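PDB 6MC8: DNA repair protein PprA from Deinococcus deserti, which binds DNA and takes part in the repair of radiation-induced damage and in genome segregation, probably by way of filament formation. Local coordinates for residues A[63-68]-A[91-96]; A[78-83]-A[255-260]; A[194-199]-A[287-292]. The protein carries 2 engineered substitutions. One frame throughout, in Å; residues are numbered along the deposited sequence.

Contact 1: residues A[63-68]-A[91-96]; sequences TTLEAQ and ARLIHT
E66 and L65 on helix 62-80 meet R92 and L93 on strand 89-95, an outer strand of a small three-stranded antiparallel sheet. The central link joins side chain to backbone: L93 N donates to E66 OE2 over 2.7 Å with an N-H...O angle of 167°. The donor reaches this oxygen on its anti side, 28° out of the carboxylate plane. E66 gets there because CG stands beside its backbone N (chi1 -74°) and the chain then runs straight out from the helix; on the way CB passes A91 O at 3.8 Å. A glutamate suits the place, since it is long enough to span the gap and carries an acceptor at its end. The sheet explains why the amide is available: R92 and I94 pair with strand 100-107, so the N-H of L93 points off the other margin of the strand, toward the helix. OE2 also lies against R92 CB at 3.6 Å, whereas the guanidinium is not in contact with the carboxylate, E66 OE1 and R92 NE being 5.2 Å apart. Beside this polar link the two leucines cross at their ends, L65 CD1 to L93 CD1 at 4.0 Å. L65 also packs on L55 and A56 of helix 52-57, and L93 on L69. One helical turn on, the hydroxyl of T70 hydrogen-bonds both E66 O and A91 N.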
ATOM      1  N   THR A  63      26.704  -0.912 -19.243  1.00 37.13           N
ATOM      2  CA  THR A  63      25.358  -0.681 -18.723  1.00 34.77           C
ATOM      3  C   THR A  63      24.415  -1.818 -19.107  1.00 34.64           C
ATOM      4  O   THR A  63      23.584  -2.243 -18.298  1.00 32.54           O
ATOM      5  CB  THR A  63      24.844   0.670 -19.228  1.00 36.15           C
ATOM      6  OG1 THR A  63      25.741   1.702 -18.803  1.00 42.06           O
ATOM      7  CG2 THR A  63      23.464   0.984 -18.685  1.00 29.16           C
ATOM      8  N   THR A  64      24.555  -2.341 -20.326  1.00 38.19           N
ATOM      9  CA  THR A  64      23.775  -3.501 -20.744  1.00 29.97           C
ATOM     10  C   THR A  64      24.222  -4.758 -20.002  1.00 32.79           C
ATOM     11  O   THR A  64      23.393  -5.586 -19.607  1.00 34.32           O
ATOM     12  CB  THR A  64      23.895  -3.675 -22.262  1.00 30.82           C
ATOM     13  OG1 THR A  64      23.372  -2.511 -22.911  1.00 39.65           O
ATOM     14  CG2 THR A  64      23.138  -4.885 -22.757  1.00 27.43           C
ATOM     15  N   LEU A  65      25.533  -4.898 -19.781  1.00 38.84           N
ATOM     16  CA  LEU A  65      26.063  -6.059 -19.073  1.00 32.05           C
ATOM     17  C   LEU A  65      25.644  -6.068 -17.610  1.00 32.88           C
ATOM     18  O   LEU A  65      25.252  -7.110 -17.080  1.00 37.05           O
ATOM     19  CB  LEU A  65      27.585  -6.090 -19.181  1.00 32.16           C
ATOM     20  CG  LEU A  65      28.194  -6.441 -20.534  1.00 30.92           C
ATOM     21  CD1 LEU A  65      29.683  -6.214 -20.498  1.00 37.26           C
ATOM     22  CD2 LEU A  65      27.891  -7.875 -20.875  1.00 34.75           C
ATOM     23  N   GLU A  66      25.712  -4.913 -16.945  1.00 30.06           N
ATOM     24  CA  GLU A  66      25.350  -4.844 -15.534  1.00 25.39           C
ATOM     25  C   GLU A  66      23.848  -4.987 -15.336  1.00 26.51           C
ATOM     26  O   GLU A  66      23.397  -5.415 -14.269  1.00 26.43           O
ATOM     27  CB  GLU A  66      25.858  -3.537 -14.930  1.00 24.75           C
ATOM     28  CG  GLU A  66      27.360  -3.515 -14.712  1.00 37.17           C
ATOM     29  CD  GLU A  66      27.881  -2.157 -14.307  1.00 36.07           C
ATOM     30  OE1 GLU A  66      27.109  -1.182 -14.363  1.00 39.22           O
ATOM     31  OE2 GLU A  66      29.064  -2.067 -13.936  1.00 34.88           O
ATOM     32  N   ALA A  67      23.057  -4.634 -16.348  1.00 28.21           N
ATOM     33  CA  ALA A  67      21.622  -4.872 -16.275  1.00 31.94           C
ATOM     34  C   ALA A  67      21.310  -6.359 -16.369  1.00 27.15           C
ATOM     35  O   ALA A  67      20.379  -6.847 -15.723  1.00 24.98           O
ATOM     36  CB  ALA A  67      20.900  -4.098 -17.375  1.00 19.27           C
ATOM     37  N   GLN A  68      22.087  -7.095 -17.163  1.00 25.91           N
ATOM     38  CA  GLN A  68      21.890  -8.535 -17.257  1.00 29.38           C
ATOM     39  C   GLN A  68      22.436  -9.245 -16.026  1.00 32.63           C
ATOM     40  O   GLN A  68      21.878 -10.258 -15.593  1.00 37.20           O
ATOM     41  CB  GLN A  68      22.543  -9.069 -18.529  1.00 25.60           C
ATOM     42  CG  GLN A  68      22.266 -10.527 -18.824  1.00 24.50           C
ATOM     43  CD  GLN A  68      20.815 -10.787 -19.151  1.00 26.96           C
ATOM     44  OE1 GLN A  68      20.162  -9.978 -19.797  1.00 33.69           O
ATOM     45  NE2 GLN A  68      20.312 -11.934 -18.728  1.00 26.09           N
ATOM     46  N   ALA A  91      24.268  -5.900  -9.405  1.00 26.77           N
ATOM     47  CA  ALA A  91      25.674  -6.224  -9.661  1.00 27.41           C
ATOM     48  C   ALA A  91      26.285  -5.123 -10.513  1.00 38.41           C
ATOM     49  O   ALA A  91      25.554  -4.425 -11.212  1.00 29.63           O
ATOM     50  CB  ALA A  91      25.796  -7.552 -10.326  1.00 29.25           C
ATOM     51  N   ARG A  92      27.576  -4.909 -10.317  1.00 32.72           N
ATOM     52  CA  ARG A  92      28.331  -3.959 -11.119  1.00 34.32           C
ATOM     53  C   ARG A  92      29.680  -4.561 -11.469  1.00 39.69           C
ATOM     54  O   ARG A  92      30.223  -5.384 -10.730  1.00 35.39           O
ATOM     55  CB  ARG A  92      28.522  -2.614 -10.400  1.00 35.59           C
ATOM     56  CG  ARG A  92      27.260  -1.780 -10.323  1.00 41.16           C
ATOM     57  CD  ARG A  92      27.451  -0.501  -9.548  1.00 49.00           C
ATOM     58  NE  ARG A  92      26.190   0.223  -9.423  1.00 49.19           N
ATOM     59  CZ  ARG A  92      26.028   1.322  -8.699  1.00 51.53           C
ATOM     60  NH1 ARG A  92      27.046   1.829  -8.022  1.00 52.61           N
ATOM     61  NH2 ARG A  92      24.842   1.907  -8.645  1.00 54.25           N
ATOM     62  N   LEU A  93      30.210  -4.146 -12.614  1.00 34.34           N
ATOM     63  CA  LEU A  93      31.496  -4.642 -13.074  1.00 33.07           C
ATOM     64  C   LEU A  93      32.635  -3.887 -12.409  1.00 37.46           C
ATOM     65  O   LEU A  93      32.534  -2.689 -12.134  1.00 31.21           O
ATOM     66  CB  LEU A  93      31.613  -4.509 -14.588  1.00 31.28           C
ATOM     67  CG  LEU A  93      30.747  -5.407 -15.462  1.00 32.41           C
ATOM     68  CD1 LEU A  93      30.886  -4.989 -16.907  1.00 35.92           C
ATOM     69  CD2 LEU A  93      31.162  -6.850 -15.289  1.00 32.58           C
ATOM     70  N   ILE A  94      33.703  -4.630 -12.176  1.00 34.77           N
ATOM     71  CA  ILE A  94      34.959  -4.064 -11.645  1.00 32.97           C
ATOM     72  C   ILE A  94      35.999  -4.311 -12.727  1.00 37.84           C
ATOM     73  O   ILE A  94      36.247  -5.425 -13.061  1.00 35.72           O
ATOM     74  CB  ILE A  94      35.315  -4.636 -10.274  1.00 33.87           C
ATOM     75  CG1 ILE A  94      34.197  -4.366  -9.276  1.00 33.82           C
ATOM     76  CG2 ILE A  94      36.618  -4.052  -9.793  1.00 34.68           C
ATOM     77  CD1 ILE A  94      34.341  -5.095  -7.993  1.00 35.02           C
ATOM     78  N   HIS A  95      36.494  -3.225 -13.290  1.00 42.27           N
ATOM     79  CA  HIS A  95      37.490  -3.257 -14.376  1.00 47.81           C
ATOM     80  C   HIS A  95      38.884  -2.963 -13.829  1.00 49.92           C
ATOM     81  O   HIS A  95      38.990  -2.453 -12.718  1.00 46.67           O
ATOM     82  CB  HIS A  95      37.144  -2.169 -15.382  1.00 45.57           C
ATOM     83  CG  HIS A  95      35.954  -2.442 -16.230  1.00 45.20           C
ATOM     84  ND1 HIS A  95      34.733  -1.878 -15.980  1.00 42.30           N
ATOM     85  CD2 HIS A  95      35.813  -3.158 -17.350  1.00 43.51           C
ATOM     86  CE1 HIS A  95      33.888  -2.261 -16.900  1.00 43.84           C
ATOM     87  NE2 HIS A  95      34.527  -3.025 -17.761  1.00 45.02           N
ATOM     88  N   THR A  96      39.893  -3.361 -14.587  1.00 48.96           N
ATOM     89  CA  THR A  96      41.313  -3.040 -14.318  1.00 61.86           C
ATOM     90  C   THR A  96      41.940  -2.737 -15.681  1.00 62.14           C
ATOM     91  O   THR A  96      42.311  -3.690 -16.373  1.00 57.58           O
ATOM     92  CB  THR A  96      42.055  -4.124 -13.541  1.00 60.81           C
ATOM     93  OG1 THR A  96      42.010  -5.325 -14.305  1.00 65.25           O
ATOM     94  CG2 THR A  96      41.538  -4.332 -12.138  1.00 49.13           C
TER

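Contact 2: residues A[78-83]-A[255-260]; sequences DRWGLG and AHFAVS
S260 meets the last turn of helix 62-80 with two donors, each given to a different backbone carbonyl. Its amide N bonds R79 O at 2.8 Å, approaching almost in line with the C=O bond (169°). Its hydroxyl OG donates to W80 O at 2.7 Å, this time from above the carbonyl plane and 50° out of it, so no lone pair is met squarely. A serine suits the place: OG sits between its own N and carbonyl carbon and swings back over the helix end. Two weaker CA-H...O contacts add to the grip, V259 CA to R79 O at 3.3 Å and W80 CA to A258 O at 3.4 Å. G81 leaves the helix with positive phi, and a CB there would run into S260 OG, two reasons for glycine. The charged side chains of the helix end find their partners elsewhere, D78 OD2 in a salt bridge with R265 NH1 and R79 NH1 in a bond to A46 O.

The indole of W80 is met on one face by F257, whose CD1 lies over the ring and 3.5 Å from W80 CE2. The ring planes are inclined at 37°, an oblique meeting, while F257 CB makes a CH-pi contact over the five-membered ring. A258 O lies near the indole plane at its edge, and NE1 donates to T45 OG1. With an alanine in place of W80, F257 would probably lose the surface it rests on and T45 its indole donor.

Around the contact, L42 of helix 35-43 touches both aromatic rings and A123 of helix 119-127 touches F257, while V259 faces L288 and L291 of helix 274-304. These three helices all touch the contact, just before the chain enters strand 261-267.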
ATOM      1  N   ASP A  78      15.665 -15.461  -6.198  1.00 19.94           N
ATOM      2  CA  ASP A  78      14.306 -15.986  -6.126  1.00 21.65           C
ATOM      3  C   ASP A  78      14.317 -17.490  -5.910  1.00 23.44           C
ATOM      4  O   ASP A  78      13.362 -18.057  -5.373  1.00 30.38           O
ATOM      5  CB  ASP A  78      13.535 -15.652  -7.403  1.00 19.06           C
ATOM      6  CG  ASP A  78      13.212 -14.190  -7.525  1.00 24.01           C
ATOM      7  OD1 ASP A  78      13.047 -13.524  -6.489  1.00 22.98           O
ATOM      8  OD2 ASP A  78      13.123 -13.703  -8.664  1.00 30.17           O
ATOM      9  N   ARG A  79      15.397 -18.146  -6.312  1.00 18.62           N
ATOM     10  CA  ARG A  79      15.479 -19.592  -6.284  1.00 20.13           C
ATOM     11  C   ARG A  79      16.356 -20.111  -5.156  1.00 21.48           C
ATOM     12  O   ARG A  79      16.096 -21.198  -4.636  1.00 21.97           O
ATOM     13  CB  ARG A  79      15.977 -20.075  -7.640  1.00 19.36           C
ATOM     14  CG  ARG A  79      14.966 -19.779  -8.713  1.00 18.78           C
ATOM     15  CD  ARG A  79      15.482 -20.090 -10.072  1.00 19.84           C
ATOM     16  NE  ARG A  79      14.452 -19.924 -11.084  1.00 18.69           N
ATOM     17  CZ  ARG A  79      14.632 -20.165 -12.374  1.00 18.52           C
ATOM     18  NH1 ARG A  79      15.807 -20.587 -12.809  1.00 14.21           N
ATOM     19  NH2 ARG A  79      13.636 -19.990 -13.223  1.00 20.60           N
ATOM     20  N   TRP A  80      17.371 -19.344  -4.758  1.00 17.05           N
ATOM     21  CA  TRP A  80      18.154 -19.688  -3.577  1.00 21.06           C
ATOM     22  C   TRP A  80      17.311 -19.642  -2.309  1.00 19.84           C
ATOM     23  O   TRP A  80      17.529 -20.441  -1.394  1.00 19.45           O
ATOM     24  CB  TRP A  80      19.348 -18.746  -3.473  1.00 18.64           C
ATOM     25  CG  TRP A  80      20.424 -19.039  -4.458  1.00 18.12           C
ATOM     26  CD1 TRP A  80      20.650 -20.217  -5.093  1.00 17.86           C
ATOM     27  CD2 TRP A  80      21.371 -18.110  -4.988  1.00 21.48           C
ATOM     28  NE1 TRP A  80      21.712 -20.099  -5.947  1.00 20.24           N
ATOM     29  CE2 TRP A  80      22.169 -18.810  -5.907  1.00 20.93           C
ATOM     30  CE3 TRP A  80      21.633 -16.758  -4.761  1.00 18.76           C
ATOM     31  CZ2 TRP A  80      23.212 -18.206  -6.597  1.00 18.46           C
ATOM     32  CZ3 TRP A  80      22.666 -16.162  -5.447  1.00 19.37           C
ATOM     33  CH2 TRP A  80      23.444 -16.883  -6.354  1.00 14.85           C
ATOM     34  N   GLY A  81      16.338 -18.734  -2.251  1.00 20.31           N
ATOM     35  CA  GLY A  81      15.370 -18.685  -1.174  1.00 22.08           C
ATOM     36  C   GLY A  81      15.946 -18.310   0.172  1.00 22.95           C
ATOM     37  O   GLY A  81      15.633 -18.933   1.188  1.00 24.56           O
ATOM     38  N   LEU A  82      16.793 -17.293   0.192  1.00 22.70           N
ATOM     39  CA  LEU A  82      17.483 -16.905   1.408  1.00 25.21           C
ATOM     40  C   LEU A  82      16.651 -15.984   2.283  1.00 29.14           C
ATOM     41  O   LEU A  82      17.050 -15.700   3.414  1.00 34.50           O
ATOM     42  CB  LEU A  82      18.812 -16.237   1.054  1.00 21.44           C
ATOM     43  CG  LEU A  82      19.732 -17.108   0.197  1.00 24.83           C
ATOM     44  CD1 LEU A  82      21.009 -16.375  -0.164  1.00 24.16           C
ATOM     45  CD2 LEU A  82      20.036 -18.438   0.856  1.00 22.40           C
ATOM     46  N   GLY A  83      15.501 -15.531   1.802  1.00 20.22           N
ATOM     47  CA  GLY A  83      14.687 -14.608   2.564  1.00 22.71           C
ATOM     48  C   GLY A  83      15.178 -13.182   2.485  1.00 26.36           C
ATOM     49  O   GLY A  83      15.106 -12.450   3.477  1.00 23.52           O
ATOM     50  N   ALA A 255      28.606 -26.200  -3.381  1.00 22.34           N
ATOM     51  CA  ALA A 255      28.724 -26.534  -1.970  1.00 21.92           C
ATOM     52  C   ALA A 255      28.205 -25.440  -1.051  1.00 27.47           C
ATOM     53  O   ALA A 255      28.233 -25.617   0.169  1.00 27.51           O
ATOM     54  CB  ALA A 255      30.178 -26.824  -1.615  1.00 23.70           C
ATOM     55  N   HIS A 256      27.750 -24.312  -1.598  1.00 24.30           N
ATOM     56  CA  HIS A 256      27.396 -23.159  -0.786  1.00 22.98           C
ATOM     57  C   HIS A 256      26.085 -22.508  -1.198  1.00 21.99           C
ATOM     58  O   HIS A 256      25.657 -21.553  -0.548  1.00 21.65           O
ATOM     59  CB  HIS A 256      28.524 -22.122  -0.840  1.00 19.39           C
ATOM     60  CG  HIS A 256      29.847 -22.678  -0.429  1.00 30.42           C
ATOM     61  ND1 HIS A 256      30.164 -22.943   0.884  1.00 31.48           N
ATOM     62  CD2 HIS A 256      30.908 -23.082  -1.163  1.00 29.13           C
ATOM     63  CE1 HIS A 256      31.376 -23.461   0.942  1.00 31.86           C
ATOM     64  NE2 HIS A 256      31.850 -23.554  -0.286  1.00 28.60           N
ATOM     65  N   PHE A 257      25.432 -23.007  -2.240  1.00 21.75           N
ATOM     66  CA  PHE A 257      24.182 -22.456  -2.733  1.00 17.58           C
ATOM     67  C   PHE A 257      23.296 -23.593  -3.208  1.00 21.18           C
ATOM     68  O   PHE A 257      23.753 -24.490  -3.917  1.00 25.96           O
ATOM     69  CB  PHE A 257      24.423 -21.460  -3.873  1.00 15.51           C
ATOM     70  CG  PHE A 257      25.007 -20.157  -3.426  1.00 17.14           C
ATOM     71  CD1 PHE A 257      24.185 -19.131  -3.003  1.00 18.73           C
ATOM     72  CD2 PHE A 257      26.377 -19.961  -3.413  1.00 18.57           C
ATOM     73  CE1 PHE A 257      24.713 -17.933  -2.591  1.00 16.03           C
ATOM     74  CE2 PHE A 257      26.911 -18.768  -2.990  1.00 19.03           C
ATOM     75  CZ  PHE A 257      26.077 -17.751  -2.586  1.00 18.04           C
ATOM     76  N   ALA A 258      22.029 -23.552  -2.812  1.00 19.15           N
ATOM     77  CA  ALA A 258      21.061 -24.553  -3.220  1.00 16.83           C
ATOM     78  C   ALA A 258      19.752 -23.870  -3.586  1.00 21.36           C
ATOM     79  O   ALA A 258      19.469 -22.755  -3.149  1.00 19.93           O
ATOM     80  CB  ALA A 258      20.829 -25.593  -2.121  1.00 20.14           C
ATOM     81  N   VAL A 259      18.956 -24.559  -4.398  1.00 19.99           N
ATOM     82  CA  VAL A 259      17.629 -24.087  -4.776  1.00 18.69           C
ATOM     83  C   VAL A 259      16.629 -24.505  -3.711  1.00 17.21           C
ATOM     84  O   VAL A 259      16.501 -25.691  -3.398  1.00 19.28           O
ATOM     85  CB  VAL A 259      17.218 -24.630  -6.153  1.00 25.20           C
ATOM     86  CG1 VAL A 259      15.762 -24.320  -6.438  1.00 17.60           C
ATOM     87  CG2 VAL A 259      18.068 -24.022  -7.221  1.00 24.22           C
ATOM     88  N   SER A 260      15.913 -23.528  -3.158  1.00 18.50           N
ATOM     89  CA  SER A 260      14.860 -23.803  -2.197  1.00 23.22           C
ATOM     90  C   SER A 260      13.534 -23.129  -2.517  1.00 22.79           C
ATOM     91  O   SER A 260      12.522 -23.498  -1.918  1.00 22.41           O
ATOM     92  CB  SER A 260      15.295 -23.391  -0.782  1.00 19.23           C
ATOM     93  OG  SER A 260      15.423 -21.991  -0.670  1.00 22.04           O
TER

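Contact 3: residues A[194-199]-A[287-292]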
ATOM      1  N   VAL A 194       6.900 -20.277  -3.748  1.00 23.15           N
ATOM      2  CA  VAL A 194       6.734 -21.661  -3.328  1.00 20.17           C
ATOM      3  C   VAL A 194       8.084 -22.155  -2.834  1.00 22.66           C
ATOM      4  O   VAL A 194       9.070 -22.116  -3.575  1.00 24.68           O
ATOM      5  CB  VAL A 194       6.193 -22.528  -4.477  1.00 25.03           C
ATOM      6  CG1 VAL A 194       6.308 -23.980  -4.150  1.00 27.77           C
ATOM      7  CG2 VAL A 194       4.747 -22.190  -4.741  1.00 27.19           C
ATOM      8  N   HIS A 195       8.129 -22.617  -1.589  1.00 24.25           N
ATOM      9  CA  HIS A 195       9.378 -22.873  -0.886  1.00 21.09           C
ATOM     10  C   HIS A 195       9.415 -24.282  -0.316  1.00 23.68           C
ATOM     11  O   HIS A 195       8.531 -24.667   0.451  1.00 24.54           O
ATOM     12  CB  HIS A 195       9.562 -21.865   0.240  1.00 20.42           C
ATOM     13  CG  HIS A 195      10.802 -22.069   1.046  1.00 24.76           C
ATOM     14  ND1 HIS A 195      12.050 -21.702   0.599  1.00 19.80           N
ATOM     15  CD2 HIS A 195      10.984 -22.595   2.278  1.00 23.00           C
ATOM     16  CE1 HIS A 195      12.948 -21.994   1.520  1.00 22.98           C
ATOM     17  NE2 HIS A 195      12.327 -22.540   2.548  1.00 24.15           N
ATOM     18  N   ARG A 196      10.448 -25.034  -0.673  1.00 25.46           N
ATOM     19  CA  ARG A 196      10.778 -26.292  -0.005  1.00 25.48           C
ATOM     20  C   ARG A 196      12.205 -26.160   0.505  1.00 27.10           C
ATOM     21  O   ARG A 196      13.114 -25.879  -0.300  1.00 22.82           O
ATOM     22  CB  ARG A 196      10.643 -27.496  -0.929  1.00 25.06           C
ATOM     23  CG  ARG A 196      10.821 -28.811  -0.193  1.00 29.52           C
ATOM     24  CD  ARG A 196      10.807 -30.013  -1.107  1.00 21.04           C
ATOM     25  NE  ARG A 196       9.526 -30.216  -1.761  1.00 25.67           N
ATOM     26  CZ  ARG A 196       9.337 -30.087  -3.065  1.00 23.79           C
ATOM     27  NH1 ARG A 196      10.347 -29.750  -3.846  1.00 23.19           N
ATOM     28  NH2 ARG A 196       8.141 -30.293  -3.585  1.00 31.23           N
ATOM     29  N   PRO A 197      12.442 -26.343   1.805  1.00 26.42           N
ATOM     30  CA  PRO A 197      13.758 -26.033   2.382  1.00 27.06           C
ATOM     31  C   PRO A 197      14.860 -26.964   1.898  1.00 24.59           C
ATOM     32  O   PRO A 197      14.700 -28.185   1.860  1.00 25.76           O
ATOM     33  CB  PRO A 197      13.521 -26.187   3.887  1.00 22.70           C
ATOM     34  CG  PRO A 197      12.070 -26.006   4.054  1.00 28.11           C
ATOM     35  CD  PRO A 197      11.444 -26.606   2.849  1.00 28.11           C
ATOM     36  N   ALA A 198      15.987 -26.366   1.526  1.00 22.04           N
ATOM     37  CA  ALA A 198      17.137 -27.107   1.038  1.00 23.39           C
ATOM     38  C   ALA A 198      18.403 -26.337   1.368  1.00 26.33           C
ATOM     39  O   ALA A 198      18.510 -25.146   1.073  1.00 25.31           O
ATOM     40  CB  ALA A 198      17.048 -27.354  -0.469  1.00 19.95           C
ATOM     41  N   THR A 199      19.350 -27.021   1.989  1.00 26.66           N
ATOM     42  CA  THR A 199      20.698 -26.531   2.192  1.00 22.95           C
ATOM     43  C   THR A 199      21.602 -27.207   1.169  1.00 23.64           C
ATOM     44  O   THR A 199      21.197 -28.190   0.539  1.00 23.46           O
ATOM     45  CB  THR A 199      21.186 -26.816   3.624  1.00 26.12           C
ATOM     46  OG1 THR A 199      21.277 -28.224   3.848  1.00 27.39           O
ATOM     47  CG2 THR A 199      20.245 -26.205   4.634  1.00 22.68           C
ATOM     48  N   THR A 287       8.051 -25.447 -11.137  1.00 25.01           N
ATOM     49  CA  THR A 287       9.394 -24.916 -11.340  1.00 22.73           C
ATOM     50  C   THR A 287      10.311 -25.312 -10.188  1.00 29.40           C
ATOM     51  O   THR A 287      11.470 -25.673 -10.411  1.00 31.45           O
ATOM     52  CB  THR A 287       9.341 -23.394 -11.503  1.00 27.04           C
ATOM     53  OG1 THR A 287       8.466 -23.064 -12.583  1.00 22.37           O
ATOM     54  CG2 THR A 287      10.706 -22.831 -11.816  1.00 20.50           C
ATOM     55  N   LEU A 288       9.793 -25.298  -8.957  1.00 24.05           N
ATOM     56  CA  LEU A 288      10.600 -25.687  -7.805  1.00 24.68           C
ATOM     57  C   LEU A 288      10.924 -27.175  -7.821  1.00 26.78           C
ATOM     58  O   LEU A 288      12.044 -27.573  -7.483  1.00 27.67           O
ATOM     59  CB  LEU A 288       9.888 -25.314  -6.504  1.00 22.08           C
ATOM     60  CG  LEU A 288      10.620 -25.702  -5.218  1.00 20.59           C
ATOM     61  CD1 LEU A 288      11.955 -25.003  -5.126  1.00 18.61           C
ATOM     62  CD2 LEU A 288       9.783 -25.420  -4.000  1.00 26.39           C
ATOM     63  N   ASP A 289       9.962 -28.010  -8.215  1.00 31.89           N
ATOM     64  CA  ASP A 289      10.194 -29.451  -8.233  1.00 28.16           C
ATOM     65  C   ASP A 289      11.191 -29.832  -9.316  1.00 26.41           C
ATOM     66  O   ASP A 289      12.014 -30.731  -9.124  1.00 31.23           O
ATOM     67  CB  ASP A 289       8.878 -30.207  -8.428  1.00 27.99           C
ATOM     68  CG  ASP A 289       7.981 -30.140  -7.212  1.00 37.14           C
ATOM     69  OD1 ASP A 289       8.500 -29.939  -6.099  1.00 34.45           O
ATOM     70  OD2 ASP A 289       6.757 -30.312  -7.367  1.00 36.67           O
ATOM     71  N   GLU A 290      11.150 -29.141 -10.454  1.00 25.91           N
ATOM     72  CA  GLU A 290      12.072 -29.468 -11.534  1.00 32.08           C
ATOM     73  C   GLU A 290      13.478 -28.952 -11.252  1.00 26.97           C
ATOM     74  O   GLU A 290      14.462 -29.639 -11.547  1.00 29.71           O
ATOM     75  CB  GLU A 290      11.539 -28.932 -12.865  1.00 24.63           C
ATOM     76  CG  GLU A 290      12.476 -29.165 -14.041  1.00 32.23           C
ATOM     77  CD  GLU A 290      12.783 -30.638 -14.289  1.00 46.06           C
ATOM     78  OE1 GLU A 290      11.902 -31.498 -14.080  1.00 48.66           O
ATOM     79  OE2 GLU A 290      13.934 -30.939 -14.661  1.00 44.80           O
ATOM     80  N   LEU A 291      13.593 -27.761 -10.659  1.00 22.01           N
ATOM     81  CA  LEU A 291      14.907 -27.205 -10.347  1.00 21.08           C
ATOM     82  C   LEU A 291      15.622 -28.010  -9.273  1.00 28.95           C
ATOM     83  O   LEU A 291      16.850 -28.131  -9.296  1.00 27.34           O
ATOM     84  CB  LEU A 291      14.776 -25.751  -9.914  1.00 21.02           C
ATOM     85  CG  LEU A 291      14.522 -24.724 -11.007  1.00 22.63           C
ATOM     86  CD1 LEU A 291      14.108 -23.443 -10.354  1.00 19.69           C
ATOM     87  CD2 LEU A 291      15.767 -24.516 -11.830  1.00 20.39           C
ATOM     88  N   GLN A 292      14.872 -28.581  -8.335  1.00 28.37           N
ATOM     89  CA  GLN A 292      15.491 -29.413  -7.313  1.00 25.57           C
ATOM     90  C   GLN A 292      15.841 -30.794  -7.855  1.00 25.16           C
ATOM     91  O   GLN A 292      16.832 -31.394  -7.428  1.00 25.07           O
ATOM     92  CB  GLN A 292      14.577 -29.509  -6.094  1.00 18.24           C
ATOM     93  CG  GLN A 292      14.561 -28.243  -5.266  1.00 21.46           C
ATOM     94  CD  GLN A 292      13.615 -28.311  -4.088  1.00 20.03           C
ATOM     95  OE1 GLN A 292      12.784 -29.208  -3.990  1.00 24.63           O
ATOM     96  NE2 GLN A 292      13.769 -27.384  -3.165  1.00 17.85           N
TER
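Both terminal nitrogens of R196 converge on one carboxylate oxygen of D289. NH2 meets D289 OD1 at 2.6 Å on the syn lone pair, and NH1 reaches the same OD1 at 2.9 Å nearly along its C-O axis; guanidinium and carboxylate are almost coplanar, 16° apart. NH1 also donates in the guanidinium plane to Q292 OE1 over a short, rather uncertain 2.5 Å, so one arginine bridges two residues three apart on the helix. The other end of the Q292 amide turns back: NE2 makes a weak bond to R196 O and a further one to V259 O, a double role that suits a glutamine. A bend at chi3 (-65°) in the R196 chain brings its head round to these partners, and NE donates to A177 O, a further partner for the guanidinium. Beneath the polar layer L288 CD2 fits against the backbone, 3.4 Å from V194 O, and meets V194 CG1 at 3.8 Å; V194 packs further on A284 and T285. The arrangement is that of an alpha/beta interface, in which helix 274-304 packs on the end of strand 189-195 in a four-stranded antiparallel sheet, leucine inside and charged and amide groups toward the more exposed side.

How the contacts relate
From the N terminus, helix 62-80 comes first: contact 1 closes the short loop from its beginning to strand 89-95. Before that loop is complete the end of the same helix enters contact 2, so the two cross; their nearest atoms are about 10 Å apart. Contact 2 closes a much longer loop, back from 255-260, and within it the chain opens contact 3 at 194-199, which closes only at 287-292. Contacts 2 and 3 therefore cross too, and they touch, loop 255-260 bonding to both segments of contact 3. Contacts 1 and 3 lie in series. Together they tie the three-stranded sheet, helix 62-80, the four-stranded sheet and helix 274-304.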